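Local atomic coordinates of 450aa long hypothetical fmu protein (Pyrococcus horikoshii, PDB entry 2YXL), a protein that probably methylates cytosine in RNA at carbon 5, using S-adenosyl-L-methionine as methyl donor, and binds the cofactor analogue sinefungin. Residues Glu363-Gln368 with Glu398-Trp403. Sequence-based numbering, arbitrary orientation.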
ATOM      1  N   GLU A 363     -18.829  -3.509  -4.169  1.00 42.28           N
ATOM      2  CA  GLU A 363     -18.344  -4.781  -4.700  1.00 41.84           C
ATOM      3  C   GLU A 363     -17.403  -5.468  -3.709  1.00 41.38           C
ATOM      4  O   GLU A 363     -17.505  -6.674  -3.490  1.00 41.41           O
ATOM      5  CB  GLU A 363     -17.633  -4.547  -6.033  1.00 41.92           C
ATOM      6  CG  GLU A 363     -17.405  -5.790  -6.877  1.00 42.12           C
ATOM      7  CD  GLU A 363     -16.795  -5.466  -8.229  1.00 42.20           C
ATOM      8  OE1 GLU A 363     -17.452  -5.736  -9.255  1.00 42.80           O
ATOM      9  OE2 GLU A 363     -15.665  -4.931  -8.267  1.00 42.70           O
ATOM     10  N   MET A 364     -16.494  -4.691  -3.119  1.00 40.77           N
ATOM     11  CA  MET A 364     -15.607  -5.179  -2.065  1.00 40.16           C
ATOM     12  C   MET A 364     -16.387  -5.502  -0.792  1.00 39.64           C
ATOM     13  O   MET A 364     -16.100  -6.491  -0.111  1.00 39.41           O
ATOM     14  CB  MET A 364     -14.507  -4.155  -1.759  1.00 40.31           C
ATOM     15  CG  MET A 364     -13.303  -4.189  -2.701  1.00 40.62           C
ATOM     16  SD  MET A 364     -12.240  -5.635  -2.460  1.00 41.47           S
ATOM     17  CE  MET A 364     -12.802  -6.698  -3.796  1.00 41.72           C
ATOM     18  N   SER A 365     -17.378  -4.663  -0.489  1.00 39.01           N
ATOM     19  CA  SER A 365     -18.227  -4.838   0.690  1.00 38.44           C
ATOM     20  C   SER A 365     -18.967  -6.181   0.698  1.00 37.93           C
ATOM     21  O   SER A 365     -19.067  -6.824   1.745  1.00 37.97           O
ATOM     22  CB  SER A 365     -19.219  -3.678   0.816  1.00 38.49           C
ATOM     23  OG  SER A 365     -19.920  -3.733   2.046  1.00 38.67           O
ATOM     24  N   GLN A 366     -19.471  -6.598  -0.466  1.00 37.18           N
ATOM     25  CA  GLN A 366     -20.165  -7.885  -0.601  1.00 36.49           C
ATOM     26  C   GLN A 366     -19.209  -9.068  -0.426  1.00 35.94           C
ATOM     27  O   GLN A 366     -19.568 -10.068   0.202  1.00 35.85           O
ATOM     28  CB  GLN A 366     -20.913  -7.983  -1.943  1.00 36.48           C
ATOM     29  CG  GLN A 366     -21.890  -9.168  -2.040  1.00 36.40           C
ATOM     30  CD  GLN A 366     -22.599  -9.272  -3.391  1.00 36.65           C
ATOM     31  OE1 GLN A 366     -23.827  -9.333  -3.454  1.00 36.55           O
ATOM     32  NE2 GLN A 366     -21.825  -9.301  -4.472  1.00 36.76           N
ATOM     33  N   LEU A 367     -17.999  -8.951  -0.976  1.00 35.27           N
ATOM     34  CA  LEU A 367     -16.984 -10.003  -0.851  1.00 34.83           C
ATOM     35  C   LEU A 367     -16.541 -10.192   0.598  1.00 34.51           C
ATOM     36  O   LEU A 367     -16.315 -11.320   1.040  1.00 34.53           O
ATOM     37  CB  LEU A 367     -15.774  -9.728  -1.755  1.00 34.77           C
ATOM     38  CG  LEU A 367     -14.604 -10.728  -1.734  1.00 34.95           C
ATOM     39  CD1 LEU A 367     -15.035 -12.148  -2.124  1.00 34.72           C
ATOM     40  CD2 LEU A 367     -13.471 -10.254  -2.628  1.00 34.72           C
ATOM     41  N   GLN A 368     -16.430  -9.086   1.329  1.00 34.06           N
ATOM     42  CA  GLN A 368     -16.068  -9.119   2.745  1.00 33.71           C
ATOM     43  C   GLN A 368     -17.132  -9.837   3.577  1.00 33.43           C
ATOM     44  O   GLN A 368     -16.802 -10.614   4.477  1.00 33.28           O
ATOM     45  CB  GLN A 368     -15.825  -7.701   3.269  1.00 33.68           C
ATOM     46  CG  GLN A 368     -14.567  -7.038   2.694  1.00 33.84           C
ATOM     47  CD  GLN A 368     -14.662  -5.520   2.605  1.00 33.85           C
ATOM     48  OE1 GLN A 368     -15.558  -4.899   3.175  1.00 33.93           O
ATOM     49  NE2 GLN A 368     -13.731  -4.917   1.876  1.00 34.17           N
ATOM     50  N   GLU A 398     -17.686  -0.541   9.646  1.00 34.96           N
ATOM     51  CA  GLU A 398     -18.757  -0.527  10.652  1.00 34.89           C
ATOM     52  C   GLU A 398     -20.074  -1.101  10.128  1.00 34.79           C
ATOM     53  O   GLU A 398     -20.805  -1.766  10.865  1.00 34.79           O
ATOM     54  CB  GLU A 398     -18.976   0.888  11.202  1.00 34.90           C
ATOM     55  CG  GLU A 398     -17.897   1.367  12.180  1.00 34.94           C
ATOM     56  CD  GLU A 398     -16.708   2.042  11.501  1.00 35.03           C
ATOM     57  OE1 GLU A 398     -15.869   2.623  12.221  1.00 34.84           O
ATOM     58  OE2 GLU A 398     -16.606   2.001  10.258  1.00 34.82           O
ATOM     59  N   LYS A 399     -20.358  -0.840   8.854  1.00 34.72           N
ATOM     60  CA  LYS A 399     -21.545  -1.362   8.178  1.00 34.72           C
ATOM     61  C   LYS A 399     -21.504  -2.889   8.085  1.00 34.55           C
ATOM     62  O   LYS A 399     -22.507  -3.554   8.345  1.00 34.68           O
ATOM     63  CB  LYS A 399     -21.666  -0.740   6.784  1.00 34.80           C
ATOM     64  CG  LYS A 399     -22.845  -1.212   5.950  1.00 35.27           C
ATOM     65  CD  LYS A 399     -22.693  -0.715   4.524  1.00 36.29           C
ATOM     66  CE  LYS A 399     -23.970  -0.861   3.724  1.00 36.50           C
ATOM     67  NZ  LYS A 399     -23.897  -0.071   2.464  1.00 37.13           N
ATOM     68  N   ASN A 400     -20.342  -3.432   7.727  1.00 34.32           N
ATOM     69  CA  ASN A 400     -20.152  -4.880   7.616  1.00 34.19           C
ATOM     70  C   ASN A 400     -20.198  -5.625   8.952  1.00 34.15           C
ATOM     71  O   ASN A 400     -20.509  -6.820   8.992  1.00 34.23           O
ATOM     72  CB  ASN A 400     -18.848  -5.203   6.883  1.00 34.15           C
ATOM     73  CG  ASN A 400     -18.994  -5.159   5.372  1.00 34.44           C
ATOM     74  OD1 ASN A 400     -20.096  -5.006   4.838  1.00 35.50           O
ATOM     75  ND2 ASN A 400     -17.877  -5.310   4.673  1.00 34.23           N
ATOM     76  N   ILE A 401     -19.887  -4.923  10.040  1.00 34.02           N
ATOM     77  CA  ILE A 401     -19.925  -5.514  11.381  1.00 33.86           C
ATOM     78  C   ILE A 401     -21.338  -5.474  11.968  1.00 33.85           C
ATOM     79  O   ILE A 401     -21.780  -6.447  12.579  1.00 33.90           O
ATOM     80  CB  ILE A 401     -18.875  -4.867  12.337  1.00 33.76           C
ATOM     81  CG1 ILE A 401     -17.454  -5.063  11.790  1.00 33.64           C
ATOM     82  CG2 ILE A 401     -18.980  -5.429  13.761  1.00 33.54           C
ATOM     83  CD1 ILE A 401     -17.086  -6.510  11.431  1.00 33.38           C
ATOM     84  N   ARG A 402     -22.040  -4.359  11.768  1.00 33.91           N
ATOM     85  CA  ARG A 402     -23.442  -4.238  12.177  1.00 34.06           C
ATOM     86  C   ARG A 402     -24.307  -5.305  11.513  1.00 33.96           C
ATOM     87  O   ARG A 402     -25.210  -5.857  12.141  1.00 33.91           O
ATOM     88  CB  ARG A 402     -23.996  -2.846  11.865  1.00 34.16           C
ATOM     89  CG  ARG A 402     -23.601  -1.778  12.869  1.00 34.78           C
ATOM     90  CD  ARG A 402     -24.462  -0.533  12.712  1.00 35.82           C
ATOM     91  NE  ARG A 402     -23.892   0.619  13.409  1.00 36.66           N
ATOM     92  CZ  ARG A 402     -23.009   1.462  12.875  1.00 37.16           C
ATOM     93  NH1 ARG A 402     -22.546   2.479  13.590  1.00 37.40           N
ATOM     94  NH2 ARG A 402     -22.583   1.290  11.628  1.00 37.47           N
ATOM     95  N   TRP A 403     -24.015  -5.589  10.243  1.00 33.93           N
ATOM     96  CA  TRP A 403     -24.663  -6.674   9.512  1.00 33.88           C
ATOM     97  C   TRP A 403     -24.333  -8.026  10.139  1.00 33.86           C
ATOM     98  O   TRP A 403     -25.220  -8.863  10.326  1.00 34.01           O
ATOM     99  CB  TRP A 403     -24.248  -6.660   8.034  1.00 33.82           C
ATOM    100  CG  TRP A 403     -24.710  -7.874   7.275  1.00 33.84           C
ATOM    101  CD1 TRP A 403     -25.934  -8.064   6.698  1.00 33.76           C
ATOM    102  CD2 TRP A 403     -23.958  -9.069   7.026  1.00 33.83           C
ATOM    103  NE1 TRP A 403     -25.990  -9.301   6.101  1.00 33.67           N
ATOM    104  CE2 TRP A 403     -24.792  -9.941   6.288  1.00 33.72           C
ATOM    105  CE3 TRP A 403     -22.660  -9.490   7.355  1.00 33.80           C
ATOM    106  CZ2 TRP A 403     -24.371 -11.208   5.869  1.00 33.64           C
ATOM    107  CZ3 TRP A 403     -22.242 -10.753   6.940  1.00 33.83           C
ATOM    108  CH2 TRP A 403     -23.098 -11.596   6.205  1.00 33.77           C
TER
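N400 reaches across from helix 398-407 and sets its amide against S365 and Q368 on one face of helix 361-376. All three residues are buried, and the contact is small (142 Å²) and made mostly by polar side-chain ends. The backbones are nearest at S365 and N400, whose CA atoms lie 7.2 Å apart.

Two polar approaches define it. N400 OD1 sits 3.1 Å from S365 OG, yet each finds its bond with another residue: S365 OG with the backbone O of E395, N400 OD1 with R369 NE. S365 OG lies anti to its own N (chi1 -172°), which carries the hydroxyl out to N400. On the other branch, N400 ND2 comes within 2.8 Å of Q368 OE1, but the angle is poor for a hydrogen bond; ND2 makes weak hydrogen bonds to Y387 OH and E396 O instead. The two amide planes stand 80° apart, and Q368 NE2 bonds to P339 O and E396 OE1, which fixes the turn of that amide.

Beyond the polar ends, the aliphatic CB of Q368 lies 3.4 Å from the amide nitrogen N400 ND2. Replacing N400 by an alanine removes the amide, which is likely to cost R369 NE this acceptor and Y387 OH and E396 O their weak partner, and to open a gap between the helices.

In the Rossmann-like methyltransferase domain, helix 361-376 touches sinefungin through L367, while helix 398-407 packs I401 on strand 441-447.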